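Local coordinates for putative peptide ABC-transport system periplasmic peptide-binding protein (Campylobacter jejuni, PDB 4OEV) that binds nickel(II), here together with oxalate, as the extracytoplasmic solute-binding component of an ABC-type importer, at residues A[333-347]-A[374-386]. Residues are numbered along the deposited sequence; the frame is centred on the assembly and turned at random.
With OXL (oxalate ion), chain D.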
loop_
_atom_site.group_PDB
_atom_site.type_symbol
_atom_site.label_atom_id
_atom_site.label_comp_id
_atom_site.label_asym_id
_atom_site.label_seq_id
_atom_site.Cartn_x
_atom_site.Cartn_y
_atom_site.Cartn_z
ATOM N N PHE A 333 23.111 4.545 15.109
ATOM C CA PHE A 333 22.283 5.143 14.068
ATOM C C PHE A 333 20.890 5.448 14.623
ATOM O O PHE A 333 20.558 5.031 15.740
ATOM C CB PHE A 333 22.197 4.223 12.833
ATOM C CG PHE A 333 21.660 2.855 13.132
ATOM C CD1 PHE A 333 20.305 2.616 13.061
ATOM C CD2 PHE A 333 22.506 1.814 13.514
ATOM C CE1 PHE A 333 19.796 1.351 13.358
ATOM C CE2 PHE A 333 22.016 0.542 13.818
ATOM C CZ PHE A 333 20.644 0.309 13.748
ATOM N N GLU A 334 20.085 6.204 13.880
ATOM C CA GLU A 334 18.755 6.539 14.396
ATOM C C GLU A 334 17.692 5.627 13.841
ATOM O O GLU A 334 17.801 5.161 12.706
ATOM C CB GLU A 334 18.401 7.976 14.082
ATOM C CG GLU A 334 19.335 8.953 14.726
ATOM C CD GLU A 334 19.107 10.362 14.261
ATOM O OE1 GLU A 334 19.579 11.262 14.981
ATOM O OE2 GLU A 334 18.481 10.559 13.169
ATOM N N ILE A 335 16.671 5.352 14.650
ATOM C CA ILE A 335 15.507 4.592 14.179
ATOM C C ILE A 335 14.290 5.511 14.245
ATOM O O ILE A 335 13.913 5.939 15.336
ATOM C CB ILE A 335 15.261 3.346 15.050
ATOM C CG1 ILE A 335 16.492 2.435 15.066
ATOM C CG2 ILE A 335 14.052 2.594 14.576
ATOM C CD1 ILE A 335 16.475 1.449 16.266
ATOM N N TRP A 336 13.680 5.832 13.103
ATOM C CA TRP A 336 12.573 6.775 13.090
ATOM C C TRP A 336 11.214 6.066 12.988
ATOM O O TRP A 336 11.070 5.090 12.238
ATOM C CB TRP A 336 12.738 7.758 11.923
ATOM C CG TRP A 336 13.808 8.819 12.170
ATOM C CD1 TRP A 336 15.162 8.615 12.361
ATOM C CD2 TRP A 336 13.605 10.231 12.242
ATOM N NE1 TRP A 336 15.802 9.823 12.558
ATOM C CE2 TRP A 336 14.870 10.827 12.488
ATOM C CE3 TRP A 336 12.473 11.054 12.140
ATOM C CZ2 TRP A 336 15.032 12.204 12.615
ATOM C CZ3 TRP A 336 12.638 12.435 12.280
ATOM C CH2 TRP A 336 13.911 12.987 12.506
ATOM N N ALA A 337 10.221 6.541 13.745
ATOM C CA ALA A 337 8.884 5.939 13.701
ATOM C C ALA A 337 7.851 7.030 13.608
ATOM O O ALA A 337 8.036 8.115 14.172
ATOM C CB ALA A 337 8.598 5.046 14.973
ATOM N N MET A 338 6.759 6.735 12.891
ATOM C CA MET A 338 5.587 7.599 12.912
ATOM C C MET A 338 5.012 7.678 14.328
ATOM O O MET A 338 4.526 6.663 14.823
ATOM C CB MET A 338 4.517 7.052 11.965
ATOM C CG MET A 338 4.951 6.927 10.493
ATOM S SD MET A 338 3.589 6.171 9.637
ATOM C CE MET A 338 4.138 6.149 7.913
ATOM N N SER A 339 5.050 8.852 14.965
ATOM C CA SER A 339 4.656 8.982 16.374
ATOM C C SER A 339 3.158 8.816 16.592
ATOM O O SER A 339 2.735 8.546 17.715
ATOM C CB SER A 339 5.136 10.318 16.955
ATOM O OG SER A 339 4.588 11.411 16.248
ATOM N N ASN A 340 2.367 8.991 15.527
ATOM C CA ASN A 340 0.912 8.806 15.590
ATOM C C ASN A 340 0.523 7.334 15.451
ATOM O O ASN A 340 -0.669 6.978 15.516
ATOM C CB ASN A 340 0.233 9.611 14.487
ATOM C CG ASN A 340 0.826 9.289 13.107
ATOM O OD1 ASN A 340 1.994 9.534 12.861
ATOM N ND2 ASN A 340 0.028 8.726 12.231
ATOM N N ASP A 341 1.511 6.474 15.209
ATOM C CA ASP A 341 1.239 5.024 15.101
ATOM C C ASP A 341 1.876 4.252 16.276
ATOM O O ASP A 341 3.107 4.031 16.285
ATOM C CB ASP A 341 1.753 4.492 13.779
ATOM C CG ASP A 341 1.317 3.045 13.504
ATOM O OD1 ASP A 341 1.055 2.298 14.478
ATOM O OD2 ASP A 341 1.236 2.680 12.294
ATOM N N PRO A 342 1.031 3.803 17.231
ATOM C CA PRO A 342 1.571 3.240 18.466
ATOM C C PRO A 342 2.300 1.947 18.191
ATOM O O PRO A 342 3.250 1.660 18.930
ATOM C CB PRO A 342 0.344 3.004 19.349
ATOM C CG PRO A 342 -0.830 2.791 18.356
ATOM C CD PRO A 342 -0.454 3.742 17.186
ATOM N N LEU A 343 1.907 1.230 17.137
ATOM C CA LEU A 343 2.543 -0.036 16.798
ATOM C C LEU A 343 3.986 0.195 16.367
ATOM O O LEU A 343 4.921 -0.499 16.820
ATOM C CB LEU A 343 1.752 -0.752 15.720
ATOM C CG LEU A 343 2.389 -2.063 15.264
ATOM C CD1 LEU A 343 2.644 -2.939 16.482
ATOM C CD2 LEU A 343 1.443 -2.768 14.336
ATOM N N ARG A 344 4.178 1.217 15.548
ATOM C CA ARG A 344 5.517 1.515 15.037
ATOM C C ARG A 344 6.407 2.085 16.126
ATOM O O ARG A 344 7.599 1.742 16.191
ATOM C CB ARG A 344 5.434 2.475 13.841
ATOM C CG ARG A 344 4.446 2.022 12.793
ATOM C CD ARG A 344 4.734 2.703 11.469
ATOM N NE ARG A 344 3.662 2.624 10.465
ATOM C CZ ARG A 344 3.870 2.622 9.137
ATOM N NH1 ARG A 344 2.846 2.604 8.278
ATOM N NH2 ARG A 344 5.110 2.599 8.655
ATOM N N VAL A 345 5.859 2.947 16.989
ATOM C CA VAL A 345 6.614 3.443 18.134
ATOM C C VAL A 345 7.078 2.284 19.017
ATOM O O VAL A 345 8.259 2.248 19.438
ATOM C CB VAL A 345 5.791 4.420 19.011
ATOM C CG1 VAL A 345 6.535 4.711 20.331
ATOM C CG2 VAL A 345 5.453 5.692 18.216
ATOM N N SER A 346 6.167 1.348 19.304
ATOM C CA SER A 346 6.513 0.189 20.132
ATOM C C SER A 346 7.596 -0.636 19.467
ATOM O O SER A 346 8.548 -1.063 20.097
ATOM C CB SER A 346 5.291 -0.684 20.404
ATOM O OG SER A 346 4.445 -0.055 21.359
ATOM N N LEU A 347 7.435 -0.876 18.171
ATOM C CA LEU A 347 8.447 -1.606 17.434
ATOM C C LEU A 347 9.829 -0.949 17.403
ATOM O O LEU A 347 10.828 -1.660 17.512
ATOM C CB LEU A 347 7.959 -1.829 15.985
ATOM C CG LEU A 347 6.864 -2.887 15.862
ATOM C CD1 LEU A 347 6.338 -2.843 14.396
ATOM C CD2 LEU A 347 7.342 -4.277 16.274
ATOM N N TYR A 374 11.061 10.455 4.838
ATOM C CA TYR A 374 11.365 9.094 5.230
ATOM C C TYR A 374 12.614 8.525 4.546
ATOM O O TYR A 374 13.146 7.523 5.000
ATOM C CB TYR A 374 10.189 8.165 4.943
ATOM C CG TYR A 374 8.848 8.582 5.546
ATOM C CD1 TYR A 374 7.647 8.145 4.971
ATOM C CD2 TYR A 374 8.782 9.416 6.660
ATOM C CE1 TYR A 374 6.414 8.540 5.493
ATOM C CE2 TYR A 374 7.580 9.812 7.179
ATOM C CZ TYR A 374 6.381 9.360 6.604
ATOM O OH TYR A 374 5.154 9.761 7.147
ATOM N N SER A 375 13.032 9.121 3.431
ATOM C CA SER A 375 14.166 8.621 2.674
ATOM C C SER A 375 15.456 9.302 3.151
ATOM O O SER A 375 16.518 9.051 2.577
ATOM C CB SER A 375 13.990 8.866 1.146
ATOM O OG SER A 375 14.161 10.240 0.848
ATOM N N LYS A 376 15.366 10.202 4.133
ATOM C CA LYS A 376 16.554 10.927 4.594
ATOM C C LYS A 376 16.955 10.573 6.045
ATOM O O LYS A 376 17.730 11.311 6.652
ATOM C CB LYS A 376 16.359 12.437 4.512
ATOM C CG LYS A 376 16.009 12.974 3.135
ATOM C CD LYS A 376 17.223 13.116 2.257
ATOM C CE LYS A 376 16.868 13.832 0.931
ATOM N NZ LYS A 376 16.670 15.321 1.080
ATOM N N VAL A 377 16.415 9.462 6.568
ATOM C CA VAL A 377 16.733 9.007 7.940
ATOM C C VAL A 377 17.518 7.714 7.899
ATOM O O VAL A 377 17.437 6.975 6.923
ATOM C CB VAL A 377 15.443 8.799 8.774
ATOM C CG1 VAL A 377 14.706 10.123 8.904
ATOM C CG2 VAL A 377 14.561 7.764 8.129
ATOM N N ASP A 378 18.306 7.420 8.955
ATOM C CA ASP A 378 19.154 6.241 8.926
ATOM C C ASP A 378 18.375 4.969 8.772
ATOM O O ASP A 378 18.815 4.019 8.118
ATOM C CB ASP A 378 20.016 6.083 10.234
ATOM C CG ASP A 378 20.924 7.293 10.537
ATOM O OD1 ASP A 378 21.415 7.962 9.581
ATOM O OD2 ASP A 378 21.160 7.572 11.754
ATOM N N SER A 379 17.242 4.900 9.470
ATOM C CA SER A 379 16.359 3.768 9.338
ATOM C C SER A 379 14.950 4.207 9.746
ATOM O O SER A 379 14.767 5.254 10.414
ATOM C CB SER A 379 16.851 2.582 10.170
ATOM O OG SER A 379 16.803 2.834 11.574
ATOM N N PHE A 380 13.971 3.436 9.327
ATOM C CA PHE A 380 12.575 3.872 9.384
ATOM C C PHE A 380 11.673 2.658 9.578
ATOM O O PHE A 380 11.868 1.646 8.904
ATOM C CB PHE A 380 12.207 4.629 8.058
ATOM C CG PHE A 380 10.794 5.143 8.016
ATOM C CD1 PHE A 380 10.429 6.265 8.748
ATOM C CD2 PHE A 380 9.839 4.508 7.219
ATOM C CE1 PHE A 380 9.116 6.745 8.692
ATOM C CE2 PHE A 380 8.515 4.992 7.156
ATOM C CZ PHE A 380 8.156 6.089 7.907
ATOM N N LEU A 381 10.708 2.745 10.510
ATOM C CA LEU A 381 9.784 1.651 10.769
ATOM C C LEU A 381 8.714 1.735 9.666
ATOM O O LEU A 381 7.740 2.454 9.835
ATOM C CB LEU A 381 9.141 1.777 12.166
ATOM C CG LEU A 381 8.812 0.429 12.835
ATOM C CD1 LEU A 381 7.914 -0.417 11.965
ATOM C CD2 LEU A 381 10.078 -0.354 13.100
ATOM N N ILE A 382 8.947 1.009 8.581
ATOM C CA ILE A 382 8.237 1.138 7.281
ATOM C C ILE A 382 7.165 0.054 7.127
ATOM O O ILE A 382 7.129 -0.891 7.919
ATOM C CB ILE A 382 9.278 1.013 6.126
ATOM C CG1 ILE A 382 8.745 1.599 4.781
ATOM C CG2 ILE A 382 9.591 -0.515 5.891
ATOM C CD1 ILE A 382 9.871 1.827 3.777
ATOM N N GLY A 383 6.260 0.163 6.120
ATOM C CA GLY A 383 5.295 -0.893 5.932
ATOM C C GLY A 383 4.923 -0.827 4.410
ATOM O O GLY A 383 5.055 0.253 3.837
ATOM N N TRP A 384 4.561 -1.957 3.800
ATOM C CA TRP A 384 4.044 -2.010 2.390
ATOM C C TRP A 384 3.209 -3.245 2.280
ATOM O O TRP A 384 3.201 -4.049 3.191
ATOM C CB TRP A 384 5.175 -2.098 1.330
ATOM C CG TRP A 384 6.107 -0.960 1.285
ATOM C CD1 TRP A 384 7.448 -0.963 1.644
ATOM C CD2 TRP A 384 5.805 0.354 0.876
ATOM N NE1 TRP A 384 7.972 0.302 1.482
ATOM C CE2 TRP A 384 6.985 1.116 0.984
ATOM C CE3 TRP A 384 4.651 0.966 0.361
ATOM C CZ2 TRP A 384 7.031 2.467 0.632
ATOM C CZ3 TRP A 384 4.703 2.310 0.031
ATOM C CH2 TRP A 384 5.884 3.031 0.148
ATOM N N GLY A 385 2.516 -3.440 1.151
ATOM C CA GLY A 385 1.864 -4.719 0.952
ATOM C C GLY A 385 0.547 -4.575 0.179
ATOM O O GLY A 385 -0.224 -3.648 0.441
ATOM N N SER A 386 0.304 -5.464 -0.770
ATOM C CA SER A 386 -0.938 -5.372 -1.601
ATOM C C SER A 386 -1.421 -6.784 -1.794
ATOM O O SER A 386 -0.621 -7.715 -1.978
ATOM C CB SER A 386 -0.668 -4.645 -2.938
ATOM O OG SER A 386 -1.872 -4.566 -3.785
HETATM C C1 OXL D . 4.799 3.353 5.268
HETATM C C2 OXL D . 4.992 3.779 3.817
HETATM O O1 OXL D . 5.772 2.998 6.057
HETATM O O2 OXL D . 6.081 4.314 3.541
HETATM O O3 OXL D . 3.625 3.407 5.688
HETATM O O4 OXL D . 4.037 3.742 2.954
HETATM O O HOH W 1 18.784 10.080 10.610
#
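Trp336 and Phe380 join strands 329-338 and 379-384 through a single parallel beta bridge, a buried contact that ends at the oxalate pocket. Two backbone bonds define it: Trp336 N to Ser379 O, and Leu381 N to Trp336 O. The short strand axes diverge by 29°, and beyond the bridge side chains take over. At the Phe333 end, Asp378 OD2 accepts from Glu334 N at 2.7 Å on its anti lone pair, while Ser379 OG, set between its own backbone N and carbonyl carbon (chi1 66°), donates to Glu334 O. Trp336 NE1 donates to Glu334 OE2 (2.8 Å) in the plane of the indole, although it meets the carboxylate from above its plane; this holds the ring in rotation, and Val377 CG1 sits over its five-membered ring, 3.5 Å from the centroid, a CH-pi contact. A water links Glu334 OE2 to Asp378 N, donating to the first and accepting from the second.

At the other end, Arg344 extends from helix 342-357 to strand 379-384 with its chain extended as far as NE. Arg344 NH2 bonds to Leu381 O (2.9 Å), in the carbonyl plane on a lone pair. Arg344 NH2 to oxalate O1 (2.7 Å) and Arg344 NH1 to oxalate O3 (2.8 Å) clasp both oxygens of one carboxylate. Asp341, the helix N-cap, takes the NE edge of the guanidinium in a salt bridge, Arg344 NE to Asp341 OD2, in the guanidinium plane, and Met338 SD lies 3.6 Å above that plane. The Trp384 ring presents a face to oxalate O4. His26, His480 and His481 bind the nickel beside this anion. An arginine sent from a helix across to a strand edge, with its guanidinium clasping a carboxylate, thus forms one wall of the oxalate-nickel site in this family 5 solute-binding protein.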